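Local coordinates for ATP-dependent RNA helicase HrpB (Escherichia coli, PDB 6EUD), which hydrolyses ATP to ADP and phosphate as a DExH-box RNA helicase that binds single-stranded RNA, at residues A[112-115]-A[116-120]; A[207-210]-A[211-215]; A[314-317]-A[318-321]; A[371-374]-A[375-379]; A[721-724]-A[725-728]. One frame throughout, in Å; residues are numbered along the deposited sequence.

How the interactions relate
The five contacts are separate local contacts in turns, loops and helix ends strung along the chain, none touching another and all away from the predicted ATP site and the DEFH box. Interaction 1 lies in the ATP-binding domain, in the loop feeding strand 120-125, whose end runs into that box. Its nearest atoms come about 6 Å from interaction 4, and both meet Trp370: Pro115 from one, Met378 from the other. Interactions 2 and 3, centres about 23 Å apart, belong to the second helicase domain, at the end of one helix and the start of another. Interaction 5, in a hairpin of the C-terminal region, is about 63 Å from interaction 1 between centres.

Interaction 1. Residues A[112-115]-A[116-120]; sequences QRDP and ELSGV
Asp114 and Ser118 meet in a tight turn where helix 106-113 gives way to strand 120-125, and the aspartate serves both ends of it. Its backbone O accepts the N-H of Leu117 at 2.9 Å, closing a type I beta turn from Asp114 to Leu117. The donor stands well above the carbonyl plane, 61° out of it. Its side chain does the second job: OD2 takes the N-H of Ser118 at a short 2.6 Å, on the syn side but tilted out of the carboxylate plane. With CG trans to its own N (chi1 -174°), the carboxylate swings forward over the turn to reach that amide. Ser118 OG adds a weak, long bond to OD2 at 3.4 Å, so one carboxylate oxygen collects two contacts from the same serine. The CB of Leu117 points away and the residue is buried, yet its CD2 still lies 3.4 Å from Asp114 O. A type II turn from Leu117 to Val120 follows at once, closed by Val120 N on Leu117 O at 3.0 Å, and the positive phi of Gly119 suits it. Around the loop, Arg150 bonds to the carbonyls of Glu116 and Val120, Pro115 packs on Trp370 of helix 361-370, and Gly119 pairs through its backbone with Lys53 at strand 53-57, the neighbour of strand 120-125 in the sheet.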
# COMPACT_ATOMS: atom_id res chain seq x y z
N GLN A 112 9.31 -16.79 14.97
CA GLN A 112 7.92 -17.08 15.32
C GLN A 112 7.83 -18.29 16.22
O GLN A 112 7.01 -18.32 17.15
CB GLN A 112 7.07 -17.31 14.07
CG GLN A 112 6.80 -16.06 13.26
CD GLN A 112 5.79 -15.14 13.92
OE1 GLN A 112 5.38 -15.35 15.06
NE2 GLN A 112 5.35 -14.12 13.18
N ARG A 113 8.65 -19.30 15.93
CA ARG A 113 8.64 -20.53 16.71
C ARG A 113 9.40 -20.37 18.02
O ARG A 113 8.95 -20.86 19.06
CB ARG A 113 9.22 -21.70 15.92
CG ARG A 113 8.35 -22.17 14.79
CD ARG A 113 9.08 -23.18 13.93
NE ARG A 113 10.17 -23.85 14.65
CZ ARG A 113 10.02 -24.89 15.47
NH1 ARG A 113 8.83 -25.43 15.68
NH2 ARG A 113 11.08 -25.41 16.07
N ASP A 114 10.55 -19.70 17.96
CA ASP A 114 11.36 -19.47 19.15
C ASP A 114 11.63 -18.00 19.33
O ASP A 114 12.67 -17.49 18.88
CB ASP A 114 12.67 -20.24 19.07
CG ASP A 114 13.47 -20.14 20.36
OD1 ASP A 114 12.89 -19.78 21.41
OD2 ASP A 114 14.69 -20.43 20.33
N PRO A 115 10.70 -17.30 19.99
CA PRO A 115 10.73 -15.84 20.18
C PRO A 115 11.88 -15.35 21.07
O PRO A 115 12.13 -14.15 21.16
CB PRO A 115 9.37 -15.54 20.83
CG PRO A 115 8.51 -16.70 20.46
CD PRO A 115 9.44 -17.87 20.48
N GLU A 116 12.58 -16.28 21.73
CA GLU A 116 13.75 -15.89 22.50
C GLU A 116 15.03 -16.38 21.81
O GLU A 116 16.13 -16.12 22.29
CB GLU A 116 13.66 -16.43 23.93
CG GLU A 116 12.90 -15.49 24.86
CD GLU A 116 12.32 -16.21 26.05
OE1 GLU A 116 12.90 -17.23 26.49
OE2 GLU A 116 11.27 -15.75 26.56
N LEU A 117 14.85 -17.07 20.68
CA LEU A 117 15.96 -17.58 19.85
C LEU A 117 17.08 -18.21 20.67
O LEU A 117 18.24 -17.78 20.60
CB LEU A 117 16.53 -16.45 18.98
CG LEU A 117 15.67 -15.99 17.82
CD1 LEU A 117 16.34 -14.84 17.10
CD2 LEU A 117 15.39 -17.13 16.85
N SER A 118 16.72 -19.25 21.42
CA SER A 118 17.62 -19.92 22.36
C SER A 118 18.92 -20.38 21.70
O SER A 118 18.91 -20.94 20.61
CB SER A 118 16.91 -21.11 23.00
OG SER A 118 15.68 -20.72 23.59
N GLY A 119 20.04 -20.12 22.37
CA GLY A 119 21.35 -20.47 21.84
C GLY A 119 21.94 -19.42 20.91
O GLY A 119 23.16 -19.30 20.81
N VAL A 120 21.08 -18.66 20.24
CA VAL A 120 21.54 -17.62 19.31
C VAL A 120 22.02 -16.37 20.05
O VAL A 120 21.35 -15.89 20.96
CB VAL A 120 20.41 -17.19 18.33
CG1 VAL A 120 20.96 -16.29 17.23
CG2 VAL A 120 19.69 -18.41 17.76

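Interaction 2. Residues A[207-210]-A[211-215]; sequences TAEM and LRQES
Glu209 is joined by Arg212 and Gln213 from the next turn of helix 199-213, in a polar cluster on the outer side of the helix. The salt bridge is bidentate and side-on: Arg212 NE meets Glu209 OE1 at 3.1 Å with a nearly straight N-H (170°), and NH2 meets OE2 at 3.0 Å. Both oxygens lie close to the guanidinium plane, but the carboxylate is turned 38° against it, and OE1 is approached from above its own plane. The two side chains run alongside each other; the glutamate gets there by a bend at chi2 (64°), the arginine by one at chi3. OE2 also receives the amide NE2 of Gln213, modelled at a very short 2.5 Å, with the amide standing almost upright to the carboxylate. An alanine in place of Glu209 would probably leave the Arg212 guanidinium without its local counter-charge and free to turn, and the Gln213 amide without this acceptor. Backbone bonds supply the rest. Leu211 N reaches Thr207 O at 3.1 Å and Glu214 N reaches Met210 O at 2.9 Å, the latter as the helix ends, since Glu214 has left helical angles. Apolar contact is modest: Met210 CG lies 4.2 Å from Glu214 CG. On the inner side, Thr207, Met210 and Leu211 pack on Leu218 of strand 217-221, Met210 also covers strands 287-302 and 333-337, and Glu214 forms a salt bridge with Arg189 beside them.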
# COMPACT_ATOMS: atom_id res chain seq x y z
N THR A 207 24.45 5.25 -26.07
CA THR A 207 25.54 4.39 -25.61
C THR A 207 26.68 4.30 -26.65
O THR A 207 27.86 4.37 -26.29
CB THR A 207 25.02 2.97 -25.28
OG1 THR A 207 24.03 3.07 -24.24
CG2 THR A 207 26.12 2.05 -24.81
N ALA A 208 26.33 4.18 -27.93
CA ALA A 208 27.33 4.11 -28.98
C ALA A 208 28.08 5.43 -29.07
O ALA A 208 29.27 5.45 -29.40
CB ALA A 208 26.69 3.78 -30.34
N GLU A 209 27.39 6.52 -28.77
CA GLU A 209 28.03 7.82 -28.80
C GLU A 209 29.00 7.99 -27.63
O GLU A 209 30.05 8.61 -27.78
CB GLU A 209 26.97 8.92 -28.80
CG GLU A 209 27.53 10.35 -28.77
CD GLU A 209 28.35 10.72 -30.02
OE1 GLU A 209 28.32 9.96 -31.03
OE2 GLU A 209 29.02 11.77 -30.01
N MET A 210 28.65 7.46 -26.46
CA MET A 210 29.59 7.48 -25.35
C MET A 210 30.87 6.67 -25.64
O MET A 210 31.98 7.08 -25.29
CB MET A 210 28.91 6.96 -24.09
CG MET A 210 29.70 7.30 -22.83
SD MET A 210 28.67 8.00 -21.59
CE MET A 210 29.85 8.16 -20.32
N LEU A 211 30.69 5.53 -26.29
CA LEU A 211 31.79 4.67 -26.68
C LEU A 211 32.69 5.39 -27.67
O LEU A 211 33.90 5.17 -27.71
CB LEU A 211 31.26 3.37 -27.30
CG LEU A 211 30.50 2.46 -26.33
CD1 LEU A 211 29.89 1.26 -27.06
CD2 LEU A 211 31.41 2.00 -25.23
N ARG A 212 32.10 6.25 -28.48
CA ARG A 212 32.84 6.94 -29.52
C ARG A 212 33.68 8.07 -28.95
O ARG A 212 34.76 8.34 -29.43
CB ARG A 212 31.90 7.48 -30.59
CG ARG A 212 32.60 8.00 -31.85
CD ARG A 212 31.63 8.76 -32.77
NE ARG A 212 31.20 10.02 -32.17
CZ ARG A 212 31.91 11.15 -32.21
NH1 ARG A 212 33.09 11.19 -32.82
NH2 ARG A 212 31.44 12.25 -31.63
N GLN A 213 33.17 8.74 -27.93
CA GLN A 213 33.86 9.90 -27.40
C GLN A 213 34.77 9.57 -26.24
O GLN A 213 35.73 10.29 -25.96
CB GLN A 213 32.86 10.97 -26.97
CG GLN A 213 32.11 11.61 -28.12
CD GLN A 213 31.32 12.83 -27.67
OE1 GLN A 213 31.67 13.47 -26.68
NE2 GLN A 213 30.25 13.14 -28.39
N GLU A 214 34.48 8.47 -25.55
CA GLU A 214 35.15 8.21 -24.29
C GLU A 214 35.84 6.86 -24.31
O GLU A 214 35.45 5.95 -25.04
CB GLU A 214 34.17 8.28 -23.10
CG GLU A 214 33.25 9.50 -23.05
CD GLU A 214 33.99 10.80 -22.88
OE1 GLU A 214 35.17 10.78 -22.46
OE2 GLU A 214 33.38 11.85 -23.17
N SER A 215 36.89 6.77 -23.52
CA SER A 215 37.69 5.57 -23.41
C SER A 215 37.17 4.68 -22.28
O SER A 215 36.68 5.18 -21.27
CB SER A 215 39.16 5.95 -23.17
OG SER A 215 39.88 4.87 -22.63

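Interaction 3. Residues A[314-317]-A[318-321]; sequences RVSQ and ASMT
Ser316 and Ser319 face each other across the first turn of helix 317-325, their OG atoms 2.8 Å apart in a hydrogen bond that either could donate. This is the tight part. Val315 CG1 is modelled only 3.0 Å from Ser319 OG, closer than usual and so of doubtful exactness, and lies 3.9 Å from Met320 CG. The Ser319 hydroxyl sits between that methyl and Ser316. Ser351 adds a third hydroxyl, bonded to Ser316 OG and weakly to Ser319 OG. Beneath them Met320 N finds Ser316 O at 2.9 Å. The other side of the turn is looser: Thr321, exposed, donates its backbone N to Gln317 O at 2.9 Å, while the side chain of Gln317 extends away and bonds by NE2 to the carbonyl of Ala347. Met320 packs inward on Asp292 and Ala294 of strand 287-302. With Ser316 at the N-cap position, strand 307-314 passes through a short loop into a helix, in the second RecA-like domain; that helix carries the start of the QRxGRxGR sequence of helicase motif VI.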
# COMPACT_ATOMS: atom_id res chain seq x y z
N ARG A 314 10.89 6.19 -12.38
CA ARG A 314 12.16 6.90 -12.23
C ARG A 314 12.89 6.43 -11.01
O ARG A 314 12.30 6.20 -9.95
CB ARG A 314 11.95 8.41 -12.14
CG ARG A 314 11.70 9.03 -13.49
CD ARG A 314 12.92 8.92 -14.39
NE ARG A 314 12.57 9.23 -15.77
CZ ARG A 314 12.42 10.45 -16.25
NH1 ARG A 314 12.61 11.50 -15.46
NH2 ARG A 314 12.08 10.63 -17.53
N VAL A 315 14.19 6.28 -11.18
CA VAL A 315 15.10 5.88 -10.12
C VAL A 315 15.34 7.09 -9.21
O VAL A 315 15.23 8.24 -9.65
CB VAL A 315 16.39 5.33 -10.78
CG1 VAL A 315 17.53 5.21 -9.82
CG2 VAL A 315 16.09 3.98 -11.46
N SER A 316 15.62 6.87 -7.94
CA SER A 316 15.86 7.98 -7.03
C SER A 316 17.25 8.62 -7.22
O SER A 316 18.12 8.03 -7.85
CB SER A 316 15.71 7.52 -5.58
OG SER A 316 16.81 6.73 -5.19
N GLN A 317 17.43 9.81 -6.66
CA GLN A 317 18.73 10.45 -6.68
C GLN A 317 19.80 9.60 -6.01
O GLN A 317 20.93 9.49 -6.51
CB GLN A 317 18.67 11.83 -6.02
CG GLN A 317 17.66 12.77 -6.66
CD GLN A 317 17.81 14.22 -6.19
OE1 GLN A 317 18.92 14.68 -5.94
NE2 GLN A 317 16.70 14.94 -6.07
N ALA A 318 19.47 8.98 -4.87
CA ALA A 318 20.46 8.16 -4.18
C ALA A 318 20.92 6.99 -5.07
O ALA A 318 22.11 6.69 -5.15
CB ALA A 318 19.91 7.65 -2.84
N SER A 319 20.00 6.34 -5.78
CA SER A 319 20.45 5.23 -6.61
C SER A 319 21.07 5.70 -7.93
O SER A 319 21.94 5.03 -8.47
CB SER A 319 19.33 4.23 -6.87
OG SER A 319 18.08 4.85 -6.86
N MET A 320 20.65 6.85 -8.44
CA MET A 320 21.35 7.40 -9.60
C MET A 320 22.81 7.68 -9.23
O MET A 320 23.74 7.43 -10.01
CB MET A 320 20.66 8.65 -10.10
CG MET A 320 19.47 8.37 -11.05
SD MET A 320 18.86 9.84 -11.90
CE MET A 320 18.22 10.76 -10.50
N THR A 321 23.00 8.16 -8.01
CA THR A 321 24.34 8.45 -7.50
C THR A 321 25.10 7.15 -7.23
O THR A 321 26.29 7.03 -7.54
CB THR A 321 24.27 9.31 -6.23
OG1 THR A 321 23.79 10.61 -6.59
CG2 THR A 321 25.63 9.46 -5.60

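Interaction 4. Residues A[371-374]-A[375-379]; sequences GCSD and PAQMS
Gln377 folds back over the loop from Cys372 to Asp374, and its side chain can be followed atom by atom. CB sits 3.4 Å from Asp374 O, and CG is closer still to that oxygen, at 3.1 Å: a chi1 of -53° sets CG beside its own backbone N, which is bonded to the same oxygen, and so carries the chain across that carbonyl. CD also lies against Asp374 O. The amide then spans two residues. OE1 receives a weak hydrogen bond from Ser373 N at 3.3 Å and lies 3.1 Å from Cys372 SG. NE2 is directed at Ser373 OG, modelled as a hydrogen bond of only 2.4 Å, too short for its exact length to be trusted. Underneath, Asp374 organises the turn itself: its backbone O takes Gln377 N at 2.9 Å, and its OD2, through the anti lone pair, takes Ala376 N at 2.8 Å with an N-H angle of 160°. The latter is an Asx turn, with Pro375 as its middle residue, and it starts the 3-10 segment 375-377. On the buried side, Cys372 SG touches Met378 CG at 3.6 Å, and both side chains, with Pro375, rest on Leu367 of helix 361-370, which ends in a Schellman motif at Gly371. The chemistry thus divides in two: sulfur, methionine and proline pack inward, while on the exposed side the aspartate accepts two backbone N-H groups and the glutamine amide ties the 3-10 segment back to Ser373.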
# COMPACT_ATOMS: atom_id res chain seq x y z
N GLY A 371 1.75 -11.46 18.07
CA GLY A 371 1.03 -10.98 19.23
C GLY A 371 0.83 -9.48 19.17
O GLY A 371 0.31 -8.87 20.10
N CYS A 372 1.24 -8.89 18.07
CA CYS A 372 1.12 -7.46 17.86
C CYS A 372 -0.31 -7.12 17.42
O CYS A 372 -0.80 -7.66 16.43
CB CYS A 372 2.15 -7.00 16.81
SG CYS A 372 2.30 -5.23 16.56
N SER A 373 -0.98 -6.25 18.17
CA SER A 373 -2.36 -5.89 17.83
C SER A 373 -2.43 -4.75 16.80
O SER A 373 -3.40 -4.65 16.05
CB SER A 373 -3.14 -5.51 19.10
OG SER A 373 -2.52 -4.45 19.80
N ASP A 374 -1.39 -3.92 16.75
CA ASP A 374 -1.32 -2.82 15.78
C ASP A 374 0.12 -2.59 15.31
O ASP A 374 1.03 -2.44 16.13
CB ASP A 374 -1.89 -1.53 16.40
CG ASP A 374 -1.94 -0.36 15.43
OD1 ASP A 374 -3.05 0.17 15.19
OD2 ASP A 374 -0.88 0.07 14.92
N PRO A 375 0.34 -2.53 13.99
CA PRO A 375 1.71 -2.48 13.46
C PRO A 375 2.55 -1.33 14.01
O PRO A 375 3.77 -1.45 14.06
CB PRO A 375 1.48 -2.33 11.95
CG PRO A 375 0.16 -2.97 11.71
CD PRO A 375 -0.66 -2.59 12.91
N ALA A 376 1.90 -0.26 14.45
CA ALA A 376 2.63 0.90 14.98
C ALA A 376 3.42 0.58 16.26
O ALA A 376 4.41 1.25 16.55
CB ALA A 376 1.66 2.05 15.24
N GLN A 377 2.98 -0.43 17.01
CA GLN A 377 3.67 -0.86 18.23
C GLN A 377 5.12 -1.25 17.97
O GLN A 377 5.98 -1.06 18.82
CB GLN A 377 2.95 -2.04 18.88
CG GLN A 377 1.46 -1.84 19.13
CD GLN A 377 0.75 -3.17 19.36
OE1 GLN A 377 1.39 -4.23 19.39
NE2 GLN A 377 -0.57 -3.13 19.52
N MET A 378 5.39 -1.80 16.79
CA MET A 378 6.74 -2.22 16.41
C MET A 378 7.58 -1.03 15.99
O MET A 378 7.04 0.05 15.73
CB MET A 378 6.68 -3.23 15.26
CG MET A 378 5.58 -4.27 15.39
SD MET A 378 6.06 -5.65 16.41
CE MET A 378 7.38 -6.33 15.41
N SER A 379 8.89 -1.23 15.88
CA SER A 379 9.80 -0.21 15.37
C SER A 379 10.18 -0.45 13.91
O SER A 379 10.97 -1.34 13.59
CB SER A 379 11.07 -0.15 16.23
OG SER A 379 10.78 0.29 17.56

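Interaction 5. Residues A[721-724]-A[725-728]; sequences RYHE and DNPP
The hairpin loop between antiparallel strands 717-721 and 729-733 closes around His723, which bonds to Asp725 and Asn726. ND1 accepts two backbone N-H groups, from Asp725 and from Asn726, each at 2.9 Å. The Asn726 bond is nearly straight at its hydrogen (173°) yet comes in 39° out of the ring plane, while that of Asp725 is closer to it. A chi1 of -170° turns the imidazole into the loop, where ND1 meets both amides. The Asn726 side-chain amide stacks over one ring face, nearly parallel to the ring, with ND2 3.4 Å above the centre; Glu724 OE1 lies over the opposite face. A leucine at His723 would probably leave both amide N-H groups without their acceptor and the Asn726 amide without its flat partner, so the loop tip would be likely to lose its shape. Nearer the strands, water bridges the two arms, donating to Arg721 O at 2.6 Å and to Pro727 O at 2.8 Å. Tyr722 CD1 lies 4.1 Å from Pro728 CB, and both residues pack on Trp646 of helix 631-646. Two amides donating to ND1 suggest that this nitrogen carries no proton, consistent with a neutral imidazole protonated on NE2. The neighbouring carboxylates, Glu724 OE2 and Asp725 OD2, stand 4.4 Å apart and probably repel each other mildly.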
# COMPACT_ATOMS: atom_id res chain seq x y z
N ARG A 721 -29.04 32.65 9.22
CA ARG A 721 -28.95 31.95 7.95
C ARG A 721 -27.59 31.27 7.86
O ARG A 721 -26.56 31.92 7.66
CB ARG A 721 -29.18 32.92 6.78
CG ARG A 721 -29.42 32.27 5.40
CD ARG A 721 -28.82 33.12 4.25
NE ARG A 721 -29.17 34.53 4.42
CZ ARG A 721 -28.40 35.55 4.07
NH1 ARG A 721 -27.21 35.36 3.52
NH2 ARG A 721 -28.83 36.78 4.29
N TYR A 722 -27.57 29.96 8.03
CA TYR A 722 -26.30 29.25 7.96
C TYR A 722 -26.00 28.86 6.52
O TYR A 722 -26.89 28.80 5.67
CB TYR A 722 -26.31 28.01 8.85
CG TYR A 722 -26.40 28.34 10.32
CD1 TYR A 722 -25.25 28.52 11.08
CD2 TYR A 722 -27.63 28.52 10.94
CE1 TYR A 722 -25.34 28.84 12.43
CE2 TYR A 722 -27.73 28.82 12.27
CZ TYR A 722 -26.58 28.98 13.01
OH TYR A 722 -26.68 29.29 14.33
N HIS A 723 -24.73 28.60 6.28
CA HIS A 723 -24.24 28.29 4.96
C HIS A 723 -23.02 27.38 5.12
O HIS A 723 -22.31 27.46 6.12
CB HIS A 723 -23.89 29.58 4.22
CG HIS A 723 -23.60 29.37 2.77
ND1 HIS A 723 -22.36 28.96 2.32
CD2 HIS A 723 -24.37 29.52 1.67
CE1 HIS A 723 -22.39 28.86 1.00
NE2 HIS A 723 -23.59 29.20 0.58
N GLU A 724 -22.79 26.52 4.13
CA GLU A 724 -21.68 25.56 4.22
C GLU A 724 -20.35 26.28 4.28
O GLU A 724 -19.45 25.83 4.99
CB GLU A 724 -21.71 24.54 3.06
CG GLU A 724 -21.52 25.11 1.66
CD GLU A 724 -22.84 25.39 0.93
OE1 GLU A 724 -23.92 25.32 1.55
OE2 GLU A 724 -22.77 25.68 -0.29
N ASP A 725 -20.24 27.41 3.56
CA ASP A 725 -19.00 28.16 3.42
C ASP A 725 -19.07 29.60 3.98
O ASP A 725 -18.14 30.05 4.65
CB ASP A 725 -18.57 28.20 1.94
CG ASP A 725 -18.14 26.84 1.40
OD1 ASP A 725 -17.50 26.05 2.15
OD2 ASP A 725 -18.47 26.54 0.23
N ASN A 726 -20.13 30.33 3.67
CA ASN A 726 -20.23 31.73 4.08
C ASN A 726 -20.45 31.87 5.58
O ASN A 726 -21.00 30.97 6.23
CB ASN A 726 -21.38 32.44 3.34
CG ASN A 726 -21.24 32.39 1.82
OD1 ASN A 726 -20.13 32.30 1.29
ND2 ASN A 726 -22.37 32.44 1.12
N PRO A 727 -20.01 33.00 6.16
CA PRO A 727 -20.34 33.24 7.57
C PRO A 727 -21.85 33.23 7.84
O PRO A 727 -22.63 33.59 6.96
CB PRO A 727 -19.74 34.63 7.85
CG PRO A 727 -18.63 34.77 6.83
CD PRO A 727 -19.15 34.06 5.60
N PRO A 728 -22.25 32.80 9.04
CA PRO A 728 -23.67 32.84 9.40
C PRO A 728 -24.20 34.28 9.35
O PRO A 728 -23.53 35.21 9.84
CB PRO A 728 -23.70 32.27 10.82
CG PRO A 728 -22.31 32.55 11.35
CD PRO A 728 -21.39 32.46 10.18
O HOH W 1 -24.81 32.33 5.75
O HOH W 2 -22.84 29.80 8.17
O HOH W 3 -19.91 28.45 6.83